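Local coordinates for envelopment polyprotein (Bovine Schmallenberg virus BH80/Germany/2011, PDB 7A56) that probably drives fusion of the viral and host membranes during entry, as the class II fusion glycoprotein Gc, here in its postfusion, three-chain form, at residues S32-A35 and N36-M40; H78-I82 and N83-A87; P220-D224 and R225-D229; V267-S271 and E272-G276. One frame throughout, in Å; residues are numbered along the deposited sequence.

Contact 1. Residues S32-A35 and N36-M40; sequences SDIA and NDLTM
The carbonyl oxygen of A35 is held by two donors of one residue: T39 N reaches A35 O at 2.9 Å in the ordinary i to i+4 helical bond, and the hydroxyl T39 OG1 reaches A35 O at 2.9 Å as well. They come in from opposite faces of the carbonyl plane, the hydroxyl 36° out of it. T39 can do this because its OG1 lies anti to its own carbonyl carbon (chi1 -62°) and so swings back over the preceding turn, a common way for a threonine to satisfy its hydroxyl inside a helix. Over the preceding turn the helical bonds N36 N to S32 O, D37 N to D33 O and L38 N to I34 O follow in sequence. Water 1 reinforces the outer side: it donates to D33 O at 2.8 Å and accepts from N36 ND2 at 2.6 Å, tying an amide side chain to a carbonyl already engaged by D37 N. On the inner side, I34 and L38 lie alongside each other and point the same way, I34 CG2 meeting L38 CD1 at 3.8 Å. This amphipathic last part of helix 23-40 rests its apolar side, I34 and L38, on strands 98-134 and 197-206, with F211 of strand 209-214 beneath A35, L38 and T39, while D37 forms a salt bridge with R225 of the hairpin 220-229.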
ATOM      1  N   SER A  32     -23.347  37.486  12.590  1.00 39.10           N
ATOM      2  CA  SER A  32     -23.554  37.140  13.993  1.00 41.31           C
ATOM      3  C   SER A  32     -24.404  35.896  14.131  1.00 39.04           C
ATOM      4  O   SER A  32     -24.158  35.057  15.006  1.00 39.45           O
ATOM      5  CB  SER A  32     -24.260  38.288  14.714  1.00 42.81           C
ATOM      6  OG  SER A  32     -23.375  39.030  15.467  1.00 46.80           O
ATOM      7  N   ASP A  33     -25.480  35.828  13.349  1.00 36.33           N
ATOM      8  CA  ASP A  33     -26.340  34.649  13.336  1.00 35.82           C
ATOM      9  C   ASP A  33     -25.562  33.384  12.965  1.00 31.56           C
ATOM     10  O   ASP A  33     -25.730  32.325  13.593  1.00 30.58           O
ATOM     11  CB  ASP A  33     -27.484  34.880  12.358  1.00 32.92           C
ATOM     12  CG  ASP A  33     -28.557  35.815  12.920  1.00 39.38           C
ATOM     13  OD1 ASP A  33     -28.536  36.150  14.124  1.00 42.80           O
ATOM     14  OD2 ASP A  33     -29.401  36.238  12.132  1.00 39.17           O
ATOM     15  N   ILE A  34     -24.773  33.445  11.883  1.00 32.25           N
ATOM     16  CA  ILE A  34     -23.914  32.306  11.523  1.00 30.90           C
ATOM     17  C   ILE A  34     -22.955  31.948  12.651  1.00 31.11           C
ATOM     18  O   ILE A  34     -22.791  30.770  12.995  1.00 29.55           O
ATOM     19  CB  ILE A  34     -23.146  32.588  10.222  1.00 31.09           C
ATOM     20  CG1 ILE A  34     -24.132  32.750   9.075  1.00 34.52           C
ATOM     21  CG2 ILE A  34     -22.103  31.454   9.974  1.00 31.07           C
ATOM     22  CD1 ILE A  34     -23.608  33.552   7.836  1.00 35.03           C
ATOM     23  N   ALA A  35     -22.245  32.942  13.195  1.00 33.38           N
ATOM     24  CA  ALA A  35     -21.269  32.650  14.237  1.00 31.93           C
ATOM     25  C   ALA A  35     -21.944  31.979  15.411  1.00 34.05           C
ATOM     26  O   ALA A  35     -21.413  31.016  15.981  1.00 35.37           O
ATOM     27  CB  ALA A  35     -20.556  33.931  14.717  1.00 33.35           C
ATOM     28  N   ASN A  36     -23.133  32.476  15.786  1.00 32.60           N
ATOM     29  CA  ASN A  36     -23.786  31.916  16.955  1.00 36.56           C
ATOM     30  C   ASN A  36     -24.236  30.484  16.698  1.00 34.81           C
ATOM     31  O   ASN A  36     -24.151  29.627  17.584  1.00 39.31           O
ATOM     32  CB  ASN A  36     -24.962  32.811  17.337  1.00 43.19           C
ATOM     33  CG  ASN A  36     -25.865  32.170  18.336  1.00 47.71           C
ATOM     34  OD1 ASN A  36     -25.491  31.995  19.491  1.00 51.18           O
ATOM     35  ND2 ASN A  36     -27.064  31.779  17.897  1.00 48.53           N
ATOM     36  N   ASP A  37     -24.754  30.224  15.497  1.00 35.43           N
ATOM     37  CA  ASP A  37     -25.162  28.877  15.079  1.00 32.08           C
ATOM     38  C   ASP A  37     -23.990  27.908  15.147  1.00 33.05           C
ATOM     39  O   ASP A  37     -24.081  26.793  15.700  1.00 31.03           O
ATOM     40  CB  ASP A  37     -25.693  29.010  13.643  1.00 31.83           C
ATOM     41  CG  ASP A  37     -26.435  27.792  13.119  1.00 33.55           C
ATOM     42  OD1 ASP A  37     -26.568  26.757  13.812  1.00 31.58           O
ATOM     43  OD2 ASP A  37     -26.874  27.869  11.945  1.00 33.62           O
ATOM     44  N   LEU A  38     -22.868  28.323  14.574  1.00 31.55           N
ATOM     45  CA  LEU A  38     -21.681  27.452  14.547  1.00 28.45           C
ATOM     46  C   LEU A  38     -21.167  27.188  15.951  1.00 30.78           C
ATOM     47  O   LEU A  38     -20.891  26.040  16.330  1.00 30.50           O
ATOM     48  CB  LEU A  38     -20.617  28.098  13.667  1.00 25.85           C
ATOM     49  CG  LEU A  38     -20.936  28.147  12.148  1.00 28.86           C
ATOM     50  CD1 LEU A  38     -19.790  28.801  11.406  1.00 28.91           C
ATOM     51  CD2 LEU A  38     -21.133  26.762  11.536  1.00 28.36           C
ATOM     52  N   THR A  39     -21.063  28.238  16.751  1.00 35.36           N
ATOM     53  CA  THR A  39     -20.566  28.075  18.117  1.00 38.82           C
ATOM     54  C   THR A  39     -21.485  27.187  18.942  1.00 37.64           C
ATOM     55  O   THR A  39     -21.024  26.424  19.786  1.00 35.68           O
ATOM     56  CB  THR A  39     -20.449  29.451  18.783  1.00 47.20           C
ATOM     57  OG1 THR A  39     -19.508  30.248  18.052  1.00 49.39           O
ATOM     58  CG2 THR A  39     -19.997  29.308  20.220  1.00 50.38           C
ATOM     59  N   MET A  40     -22.800  27.334  18.772  1.00 39.32           N
ATOM     60  CA  MET A  40     -23.753  26.511  19.507  1.00 42.98           C
ATOM     61  C   MET A  40     -23.706  25.071  19.070  1.00 39.87           C
ATOM     62  O   MET A  40     -24.096  24.183  19.835  1.00 41.80           O
ATOM     63  CB  MET A  40     -25.199  27.067  19.317  1.00 51.84           C
ATOM     64  CG  MET A  40     -25.519  28.357  20.068  1.00 64.33           C
ATOM     65  SD  MET A  40     -25.882  28.176  21.844  1.00 81.53           S
ATOM     66  CE  MET A  40     -24.242  28.341  22.563  1.00 83.50           C
TER
HETATM   67  O   HOH W   1     -27.794  31.942  15.438  1.00 38.05           O

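Contact 2. Residues H78-I82 and N83-A87; sequences HIPAI and NGLSA
L85 and I79 run antiparallel alongside one another, and the branch that does most of the touching is CD2 of L85: it lies 3.9 Å from I79 CG1 and equally 3.9 Å from P80 CD, with I82 CB a little farther off. One methyl thus fits among three residues of the preceding segment, and the proline ring meets the leucine at a slant. I79 in turn sends its CD1 beyond L85 to the backbone of the next residue, 3.6 Å from S86 C, and on to the methyl of A87, where I79 CD1 to A87 CB is 4.0 Å. That reach follows from a fully extended isoleucine, CG1 anti to the backbone N (chi1 177°) and the second torsion likewise extended.

What brings these side chains together is the reversal of the chain. A type II beta turn runs from I82 to L85, closed by L85 N to I82 O at 3.1 Å, the donor standing 36° above the carbonyl plane. G84 occupies its third position with a positive phi of 90°, where a CB would press on the carbonyl oxygen of N83. Just upstream, A81 centres an inverse gamma turn, with a weak bond from I82 N to P80 O.

The bend joins strand 70-80, which pairs with strand 335-343, to strand 86-92, which pairs with strand 98-134, so the chain passes here from one sheet to another. N83 OD1 accepts from V109 N on the latter strand, I82 and N83 touch strand 399-402, and V217 and L218 of a second subunit pack on P80, I82 and L85.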
ATOM      1  N   HIS A  78     -18.412  21.166  -3.105  1.00 19.79           N
ATOM      2  CA  HIS A  78     -17.449  20.274  -2.455  1.00 20.31           C
ATOM      3  C   HIS A  78     -16.046  20.787  -2.724  1.00 23.91           C
ATOM      4  O   HIS A  78     -15.807  21.500  -3.711  1.00 22.52           O
ATOM      5  CB  HIS A  78     -17.565  18.830  -2.962  1.00 22.80           C
ATOM      6  CG  HIS A  78     -17.646  18.730  -4.458  1.00 23.83           C
ATOM      7  ND1 HIS A  78     -18.847  18.597  -5.140  1.00 25.41           N
ATOM      8  CD2 HIS A  78     -16.690  18.808  -5.410  1.00 22.96           C
ATOM      9  CE1 HIS A  78     -18.621  18.586  -6.442  1.00 26.13           C
ATOM     10  NE2 HIS A  78     -17.320  18.713  -6.636  1.00 24.43           N
ATOM     11  N   ILE A  79     -15.094  20.345  -1.884  1.00 22.03           N
ATOM     12  CA  ILE A  79     -13.712  20.761  -1.998  1.00 20.12           C
ATOM     13  C   ILE A  79     -12.829  19.583  -1.592  1.00 20.43           C
ATOM     14  O   ILE A  79     -13.187  18.861  -0.651  1.00 22.28           O
ATOM     15  CB  ILE A  79     -13.396  21.992  -1.113  1.00 21.05           C
ATOM     16  CG1 ILE A  79     -11.922  22.389  -1.181  1.00 24.14           C
ATOM     17  CG2 ILE A  79     -13.813  21.800   0.345  1.00 20.05           C
ATOM     18  CD1 ILE A  79     -11.637  23.721  -0.500  1.00 24.20           C
ATOM     19  N   PRO A  80     -11.714  19.345  -2.294  1.00 18.44           N
ATOM     20  CA  PRO A  80     -10.804  18.239  -1.901  1.00 20.10           C
ATOM     21  C   PRO A  80     -10.323  18.392  -0.480  1.00 21.64           C
ATOM     22  O   PRO A  80      -9.987  19.503  -0.054  1.00 21.93           O
ATOM     23  CB  PRO A  80      -9.629  18.376  -2.879  1.00 21.01           C
ATOM     24  CG  PRO A  80     -10.309  18.993  -4.135  1.00 19.31           C
ATOM     25  CD  PRO A  80     -11.297  19.996  -3.564  1.00 17.04           C
ATOM     26  N   ALA A  81     -10.198  17.253   0.231  1.00 21.26           N
ATOM     27  CA  ALA A  81      -9.651  17.286   1.589  1.00 22.17           C
ATOM     28  C   ALA A  81      -8.138  17.380   1.433  1.00 23.47           C
ATOM     29  O   ALA A  81      -7.427  16.376   1.498  1.00 22.25           O
ATOM     30  CB  ALA A  81     -10.069  16.058   2.393  1.00 20.36           C
ATOM     31  N   ILE A  82      -7.653  18.610   1.180  1.00 21.95           N
ATOM     32  CA  ILE A  82      -6.238  18.880   0.922  1.00 22.79           C
ATOM     33  C   ILE A  82      -5.767  19.938   1.906  1.00 23.24           C
ATOM     34  O   ILE A  82      -6.407  20.968   2.064  1.00 22.23           O
ATOM     35  CB  ILE A  82      -5.985  19.329  -0.537  1.00 24.34           C
ATOM     36  CG1 ILE A  82      -6.150  18.125  -1.454  1.00 21.70           C
ATOM     37  CG2 ILE A  82      -4.558  19.966  -0.694  1.00 24.51           C
ATOM     38  CD1 ILE A  82      -6.097  18.450  -2.982  1.00 23.68           C
ATOM     39  N   ASN A  83      -4.645  19.679   2.574  1.00 19.58           N
ATOM     40  CA  ASN A  83      -4.146  20.614   3.595  1.00 22.21           C
ATOM     41  C   ASN A  83      -3.909  22.037   3.058  1.00 26.04           C
ATOM     42  O   ASN A  83      -3.112  22.245   2.141  1.00 25.82           O
ATOM     43  CB  ASN A  83      -2.846  20.028   4.171  1.00 24.46           C
ATOM     44  CG  ASN A  83      -2.337  20.836   5.340  1.00 31.66           C
ATOM     45  OD1 ASN A  83      -2.850  20.756   6.446  1.00 27.38           O
ATOM     46  ND2 ASN A  83      -1.339  21.630   5.085  1.00 36.58           N
ATOM     47  N   GLY A  84      -4.537  23.037   3.699  1.00 23.30           N
ATOM     48  CA  GLY A  84      -4.396  24.430   3.339  1.00 24.36           C
ATOM     49  C   GLY A  84      -5.398  24.938   2.300  1.00 22.43           C
ATOM     50  O   GLY A  84      -5.479  26.143   2.088  1.00 27.67           O
ATOM     51  N   LEU A  85      -6.099  24.068   1.607  1.00 22.21           N
ATOM     52  CA  LEU A  85      -6.941  24.528   0.484  1.00 22.57           C
ATOM     53  C   LEU A  85      -8.220  25.189   0.973  1.00 23.90           C
ATOM     54  O   LEU A  85      -8.813  24.765   1.967  1.00 24.67           O
ATOM     55  CB  LEU A  85      -7.300  23.327  -0.405  1.00 23.12           C
ATOM     56  CG  LEU A  85      -7.921  23.608  -1.800  1.00 23.00           C
ATOM     57  CD1 LEU A  85      -6.963  24.317  -2.676  1.00 22.52           C
ATOM     58  CD2 LEU A  85      -8.262  22.219  -2.411  1.00 20.67           C
ATOM     59  N   SER A  86      -8.711  26.179   0.213  1.00 21.98           N
ATOM     60  CA  SER A  86      -9.997  26.781   0.582  1.00 22.66           C
ATOM     61  C   SER A  86     -10.764  27.209  -0.668  1.00 23.25           C
ATOM     62  O   SER A  86     -10.192  27.386  -1.759  1.00 25.25           O
ATOM     63  CB  SER A  86      -9.845  27.981   1.543  1.00 23.11           C
ATOM     64  OG  SER A  86      -9.135  29.102   1.031  1.00 27.33           O
ATOM     65  N   ALA A  87     -12.092  27.379  -0.489  1.00 22.27           N
ATOM     66  CA  ALA A  87     -13.036  27.738  -1.559  1.00 23.34           C
ATOM     67  C   ALA A  87     -13.866  28.919  -1.089  1.00 23.63           C
ATOM     68  O   ALA A  87     -14.161  29.015   0.111  1.00 27.46           O
ATOM     69  CB  ALA A  87     -14.020  26.571  -1.886  1.00 22.68           C
TER

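Contact 3. Residues P220-D224 and R225-D229; sequences PLISD and RIQLD
D224 and R225 meet at the bend of this hairpin through water 2, which sits at the edge of the R225 guanidinium and in its plane, accepting from NH1 at 2.7 Å and donating to D224 OD2 at 3.2 Å. The opposite charges themselves stay apart, so the water spans them; R225 has its direct salt bridge with D37 on helix 23-40. The other flat group, the amide of Q227, turns back toward the bend: its chain bends at chi2 (94°), and NE2 donates to S223 O at 2.9 Å, with that oxygen close to the amide plane. On the same side of the hairpin, I222 CD1 packs at 3.7 Å on Q227 CG.

S223 supplies a second grip. Its backbone N and its hydroxyl both donate to I226 O, OG at 2.7 Å, in the carbonyl plane on a lone pair of I226 O; chi1 of 65° brings the hydroxyl over to it. Farther from the bend, L221 and L228 form a hydrogen-bonded antiparallel pair in which L221 N donates to L228 O at 2.7 Å.

Buried S223 thus has its N and hydroxyl satisfied by one carbonyl, while its own oxygen accepts from Q227. D229 has partners beyond the hairpin: its OD2 bonds T58 OG1 and H78 NE2 of the third subunit, which would probably favour the carboxylate form and links the hairpin to the trimer.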
ATOM      1  N   PRO A 220     -20.742  13.770  10.345  1.00 29.35           N
ATOM      2  CA  PRO A 220     -20.782  15.070   9.651  1.00 25.97           C
ATOM      3  C   PRO A 220     -20.936  16.214  10.635  1.00 24.31           C
ATOM      4  O   PRO A 220     -21.437  16.036  11.752  1.00 23.87           O
ATOM      5  CB  PRO A 220     -22.026  14.951   8.765  1.00 25.45           C
ATOM      6  CG  PRO A 220     -22.173  13.471   8.497  1.00 27.01           C
ATOM      7  CD  PRO A 220     -21.773  12.838   9.819  1.00 29.52           C
ATOM      8  N   LEU A 221     -20.542  17.404  10.195  1.00 24.02           N
ATOM      9  CA  LEU A 221     -20.655  18.601  11.019  1.00 24.84           C
ATOM     10  C   LEU A 221     -21.991  19.268  10.712  1.00 25.16           C
ATOM     11  O   LEU A 221     -22.272  19.619   9.553  1.00 25.19           O
ATOM     12  CB  LEU A 221     -19.476  19.549  10.767  1.00 26.61           C
ATOM     13  CG  LEU A 221     -18.033  18.910  10.946  1.00 28.53           C
ATOM     14  CD1 LEU A 221     -17.030  20.021  10.619  1.00 29.69           C
ATOM     15  CD2 LEU A 221     -17.806  18.404  12.322  1.00 30.44           C
ATOM     16  N   ILE A 222     -22.839  19.381  11.715  1.00 24.89           N
ATOM     17  CA  ILE A 222     -24.222  19.837  11.487  1.00 27.48           C
ATOM     18  C   ILE A 222     -24.466  21.094  12.293  1.00 29.91           C
ATOM     19  O   ILE A 222     -24.345  21.069  13.521  1.00 33.79           O
ATOM     20  CB  ILE A 222     -25.267  18.770  11.884  1.00 32.92           C
ATOM     21  CG1 ILE A 222     -25.071  17.458  11.114  1.00 33.70           C
ATOM     22  CG2 ILE A 222     -26.736  19.310  11.738  1.00 31.63           C
ATOM     23  CD1 ILE A 222     -25.146  17.572   9.574  1.00 34.17           C
ATOM     24  N   SER A 223     -24.874  22.175  11.616  1.00 29.32           N
ATOM     25  CA  SER A 223     -25.482  23.329  12.251  1.00 30.42           C
ATOM     26  C   SER A 223     -26.774  23.608  11.492  1.00 29.70           C
ATOM     27  O   SER A 223     -27.090  22.909  10.510  1.00 28.00           O
ATOM     28  CB  SER A 223     -24.544  24.552  12.237  1.00 30.10           C
ATOM     29  OG  SER A 223     -24.303  25.000  10.897  1.00 29.22           O
ATOM     30  N   ASP A 224     -27.509  24.641  11.911  1.00 29.72           N
ATOM     31  CA  ASP A 224     -28.778  24.930  11.239  1.00 32.07           C
ATOM     32  C   ASP A 224     -28.549  25.432   9.822  1.00 31.16           C
ATOM     33  O   ASP A 224     -29.224  24.995   8.887  1.00 32.33           O
ATOM     34  CB  ASP A 224     -29.590  25.949  12.043  1.00 34.57           C
ATOM     35  CG  ASP A 224     -30.018  25.398  13.382  1.00 38.44           C
ATOM     36  OD1 ASP A 224     -30.197  24.166  13.484  1.00 40.90           O
ATOM     37  OD2 ASP A 224     -30.141  26.169  14.330  1.00 42.82           O
ATOM     38  N   ARG A 225     -27.590  26.337   9.638  1.00 27.93           N
ATOM     39  CA  ARG A 225     -27.347  26.942   8.329  1.00 26.09           C
ATOM     40  C   ARG A 225     -26.315  26.207   7.478  1.00 25.49           C
ATOM     41  O   ARG A 225     -26.382  26.268   6.227  1.00 28.84           O
ATOM     42  CB  ARG A 225     -26.873  28.384   8.534  1.00 22.26           C
ATOM     43  CG  ARG A 225     -27.968  29.282   9.136  1.00 24.62           C
ATOM     44  CD  ARG A 225     -27.344  30.512   9.780  1.00 29.60           C
ATOM     45  NE  ARG A 225     -28.397  31.368  10.289  1.00 28.94           N
ATOM     46  CZ  ARG A 225     -29.024  31.169  11.446  1.00 29.25           C
ATOM     47  NH1 ARG A 225     -28.669  30.165  12.228  1.00 29.65           N
ATOM     48  NH2 ARG A 225     -30.017  31.999  11.822  1.00 34.49           N
ATOM     49  N   ILE A 226     -25.335  25.548   8.100  1.00 23.81           N
ATOM     50  CA  ILE A 226     -24.216  24.988   7.338  1.00 23.00           C
ATOM     51  C   ILE A 226     -23.959  23.550   7.750  1.00 23.42           C
ATOM     52  O   ILE A 226     -23.864  23.232   8.946  1.00 26.01           O
ATOM     53  CB  ILE A 226     -22.932  25.823   7.494  1.00 25.54           C
ATOM     54  CG1 ILE A 226     -23.185  27.302   7.092  1.00 25.70           C
ATOM     55  CG2 ILE A 226     -21.751  25.129   6.712  1.00 23.02           C
ATOM     56  CD1 ILE A 226     -22.008  28.195   7.532  1.00 25.35           C
ATOM     57  N   GLN A 227     -23.921  22.663   6.765  1.00 22.75           N
ATOM     58  CA  GLN A 227     -23.547  21.280   7.042  1.00 23.69           C
ATOM     59  C   GLN A 227     -22.306  20.918   6.240  1.00 22.19           C
ATOM     60  O   GLN A 227     -22.149  21.344   5.089  1.00 24.76           O
ATOM     61  CB  GLN A 227     -24.719  20.310   6.703  1.00 25.06           C
ATOM     62  CG  GLN A 227     -25.968  20.524   7.543  1.00 25.46           C
ATOM     63  CD  GLN A 227     -26.875  21.387   6.881  1.00 31.75           C
ATOM     64  OE1 GLN A 227     -27.194  21.169   5.697  1.00 34.35           O
ATOM     65  NE2 GLN A 227     -27.349  22.431   7.611  1.00 32.93           N
ATOM     66  N   LEU A 228     -21.424  20.095   6.834  1.00 26.89           N
ATOM     67  CA  LEU A 228     -20.273  19.622   6.095  1.00 24.14           C
ATOM     68  C   LEU A 228     -20.046  18.149   6.422  1.00 25.45           C
ATOM     69  O   LEU A 228     -20.410  17.683   7.504  1.00 27.20           O
ATOM     70  CB  LEU A 228     -18.972  20.404   6.442  1.00 24.19           C
ATOM     71  CG  LEU A 228     -18.970  21.946   6.407  1.00 28.14           C
ATOM     72  CD1 LEU A 228     -19.279  22.403   7.816  1.00 29.63           C
ATOM     73  CD2 LEU A 228     -17.613  22.484   5.918  1.00 27.88           C
ATOM     74  N   ASP A 229     -19.503  17.393   5.459  1.00 21.69           N
ATOM     75  CA  ASP A 229     -19.077  16.006   5.774  1.00 22.79           C
ATOM     76  C   ASP A 229     -17.793  15.694   5.019  1.00 21.13           C
ATOM     77  O   ASP A 229     -17.472  16.315   3.991  1.00 24.41           O
ATOM     78  CB  ASP A 229     -20.165  14.941   5.484  1.00 21.88           C
ATOM     79  CG  ASP A 229     -20.464  14.718   3.982  1.00 24.47           C
ATOM     80  OD1 ASP A 229     -19.585  14.267   3.227  1.00 25.65           O
ATOM     81  OD2 ASP A 229     -21.632  14.967   3.537  1.00 24.68           O
TER
HETATM   82  O   HOH W   2     -29.606  29.270  14.577  1.00 59.04           O

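Contact 4. Residues V267-S271 and E272-G276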
ATOM      1  N   VAL A 267      22.371  -6.484  12.634  1.00 23.92           N
ATOM      2  CA  VAL A 267      22.891  -6.560  13.997  1.00 25.59           C
ATOM      3  C   VAL A 267      22.124  -5.553  14.831  1.00 26.76           C
ATOM      4  O   VAL A 267      22.055  -4.366  14.455  1.00 28.03           O
ATOM      5  CB  VAL A 267      24.397  -6.269  14.075  1.00 25.30           C
ATOM      6  CG1 VAL A 267      24.868  -6.375  15.536  1.00 26.20           C
ATOM      7  CG2 VAL A 267      25.172  -7.342  13.241  1.00 26.51           C
ATOM      8  N   GLN A 268      21.545  -6.008  15.948  1.00 26.75           N
ATOM      9  CA  GLN A 268      20.487  -5.212  16.600  1.00 28.99           C
ATOM     10  C   GLN A 268      20.793  -5.102  18.083  1.00 30.14           C
ATOM     11  O   GLN A 268      20.856  -6.115  18.783  1.00 31.26           O
ATOM     12  CB  GLN A 268      19.098  -5.825  16.393  1.00 27.18           C
ATOM     13  CG  GLN A 268      18.754  -6.062  14.933  1.00 24.98           C
ATOM     14  CD  GLN A 268      17.515  -6.924  14.734  1.00 25.43           C
ATOM     15  OE1 GLN A 268      16.933  -7.475  15.665  1.00 26.57           O
ATOM     16  NE2 GLN A 268      17.075  -6.982  13.518  1.00 23.22           N
ATOM     17  N   LEU A 269      20.992  -3.872  18.553  1.00 30.30           N
ATOM     18  CA  LEU A 269      21.221  -3.573  19.960  1.00 32.79           C
ATOM     19  C   LEU A 269      19.926  -3.066  20.559  1.00 35.11           C
ATOM     20  O   LEU A 269      19.404  -2.029  20.121  1.00 33.49           O
ATOM     21  CB  LEU A 269      22.318  -2.523  20.117  1.00 34.45           C
ATOM     22  CG  LEU A 269      22.604  -2.060  21.551  1.00 36.59           C
ATOM     23  CD1 LEU A 269      23.346  -3.129  22.261  1.00 38.02           C
ATOM     24  CD2 LEU A 269      23.448  -0.780  21.510  1.00 38.41           C
ATOM     25  N   TYR A 270      19.407  -3.785  21.552  1.00 38.64           N
ATOM     26  CA  TYR A 270      18.175  -3.369  22.206  1.00 47.04           C
ATOM     27  C   TYR A 270      18.293  -3.658  23.698  1.00 48.97           C
ATOM     28  O   TYR A 270      19.358  -4.033  24.206  1.00 49.49           O
ATOM     29  CB  TYR A 270      16.948  -4.027  21.557  1.00 50.89           C
ATOM     30  CG  TYR A 270      16.727  -5.483  21.903  1.00 58.15           C
ATOM     31  CD1 TYR A 270      17.726  -6.425  21.727  1.00 61.46           C
ATOM     32  CD2 TYR A 270      15.497  -5.915  22.391  1.00 61.48           C
ATOM     33  CE1 TYR A 270      17.510  -7.748  22.036  1.00 65.19           C
ATOM     34  CE2 TYR A 270      15.275  -7.238  22.706  1.00 67.72           C
ATOM     35  CZ  TYR A 270      16.278  -8.143  22.527  1.00 69.70           C
ATOM     36  OH  TYR A 270      16.040  -9.455  22.848  1.00 77.71           O
ATOM     37  N   SER A 271      17.175  -3.465  24.403  1.00 51.74           N
ATOM     38  CA  SER A 271      17.190  -3.416  25.862  1.00 56.33           C
ATOM     39  C   SER A 271      17.881  -4.632  26.455  1.00 59.92           C
ATOM     40  O   SER A 271      18.709  -4.507  27.363  1.00 58.79           O
ATOM     41  CB  SER A 271      15.756  -3.306  26.398  1.00 57.84           C
ATOM     42  OG  SER A 271      14.930  -4.394  25.983  1.00 57.81           O
ATOM     43  N   GLU A 272      17.594  -5.810  25.915  1.00 62.83           N
ATOM     44  CA  GLU A 272      18.026  -7.056  26.526  1.00 70.50           C
ATOM     45  C   GLU A 272      19.381  -7.554  26.024  1.00 59.96           C
ATOM     46  O   GLU A 272      19.862  -8.576  26.523  1.00 62.06           O
ATOM     47  CB  GLU A 272      16.952  -8.123  26.306  1.00 79.31           C
ATOM     48  CG  GLU A 272      15.559  -7.631  26.678  1.00 88.96           C
ATOM     49  CD  GLU A 272      14.677  -8.745  27.177  1.00 96.74           C
ATOM     50  OE1 GLU A 272      14.245  -8.677  28.346  1.00100.73           O
ATOM     51  OE2 GLU A 272      14.435  -9.699  26.403  1.00100.68           O
ATOM     52  N   GLY A 273      20.007  -6.863  25.068  1.00 51.63           N
ATOM     53  CA  GLY A 273      21.284  -7.307  24.543  1.00 45.49           C
ATOM     54  C   GLY A 273      21.435  -7.040  23.064  1.00 39.57           C
ATOM     55  O   GLY A 273      20.844  -6.073  22.559  1.00 40.02           O
ATOM     56  N   ILE A 274      22.203  -7.879  22.361  1.00 34.93           N
ATOM     57  CA  ILE A 274      22.424  -7.757  20.927  1.00 37.12           C
ATOM     58  C   ILE A 274      21.988  -9.043  20.242  1.00 35.73           C
ATOM     59  O   ILE A 274      22.122 -10.146  20.789  1.00 35.97           O
ATOM     60  CB  ILE A 274      23.890  -7.463  20.585  1.00 46.34           C
ATOM     61  CG1 ILE A 274      24.417  -6.346  21.447  1.00 51.74           C
ATOM     62  CG2 ILE A 274      24.025  -7.065  19.134  1.00 46.33           C
ATOM     63  CD1 ILE A 274      25.835  -5.996  21.088  1.00 54.71           C
ATOM     64  N   ILE A 275      21.487  -8.881  19.014  1.00 32.74           N
ATOM     65  CA  ILE A 275      21.029  -9.960  18.141  1.00 31.17           C
ATOM     66  C   ILE A 275      21.883  -9.904  16.890  1.00 27.82           C
ATOM     67  O   ILE A 275      21.985  -8.850  16.254  1.00 28.40           O
ATOM     68  CB  ILE A 275      19.533  -9.798  17.763  1.00 32.34           C
ATOM     69  CG1 ILE A 275      18.654  -9.822  19.016  1.00 35.57           C
ATOM     70  CG2 ILE A 275      19.125 -10.897  16.745  1.00 31.84           C
ATOM     71  CD1 ILE A 275      17.132  -9.578  18.737  1.00 37.28           C
ATOM     72  N   GLY A 276      22.467 -11.042  16.506  1.00 27.44           N
ATOM     73  CA  GLY A 276      23.122 -11.082  15.211  1.00 28.34           C
ATOM     74  C   GLY A 276      23.284 -12.543  14.848  1.00 23.58           C
ATOM     75  O   GLY A 276      22.960 -13.419  15.640  1.00 25.65           O
TER
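V267-G276 is a two-stranded antiparallel beta hairpin closed by a type I turn from Y270 to G273, and its side chains sort onto the two faces of the ribbon. On one face Y270 and I275 meet at a slant, I275 CD1 lying 3.8 Å from Y270 CE1 and also 3.7 Å from Q268 OE1. CG of the tyrosine stands between its backbone N and carbonyl carbon (chi1 76°), which lays the ring back beneath the turn, so that E272 N sits 4.0 Å above the ring plane, over its centre. G273, at a positive phi, leaves the ring no side chain to meet there.

The other face carries L269 and I274, likewise crossed: L269 CD1 approaches I274 CG1 to 3.5 Å, tighter than ordinary van der Waals contact. V267 CG1 extends this row against I274 CG2. The Q268 amide, lying against I275, is also bonded outside the hairpin: OE1 accepts from G258 N, and NE2 donates to the carbonyls of D256 and G265. The L269 backbone is hydrogen-bonded to that of E120 on strand 98-134. Next to the turn, Y270 N donates to G273 O at 2.9 Å in a nearly straight bond, 173° at the hydrogen.

How the contacts relate
From the N terminus the four contacts follow in series, each between adjoining segments, so none encloses or crosses another. Contact 1 lies within the last turns of helix 23-40 and closes no larger loop. Contact 2 closes the bend between strands 70-80 and 86-92, contact 3 the hairpin of strands 221-222 and 226-231, and contact 4 the hairpin at 267-276. Contacts 1 and 3 touch, R225 by a salt bridge and D224 N by a probable hydrogen bond, both to D37, tying helix to hairpin. Contacts 2 and 3 reach the same five-stranded sheet, though their nearest atoms stay about 7 Å apart. Contact 4 lies across the chain's centre, some 53 Å from contact 3 between centres.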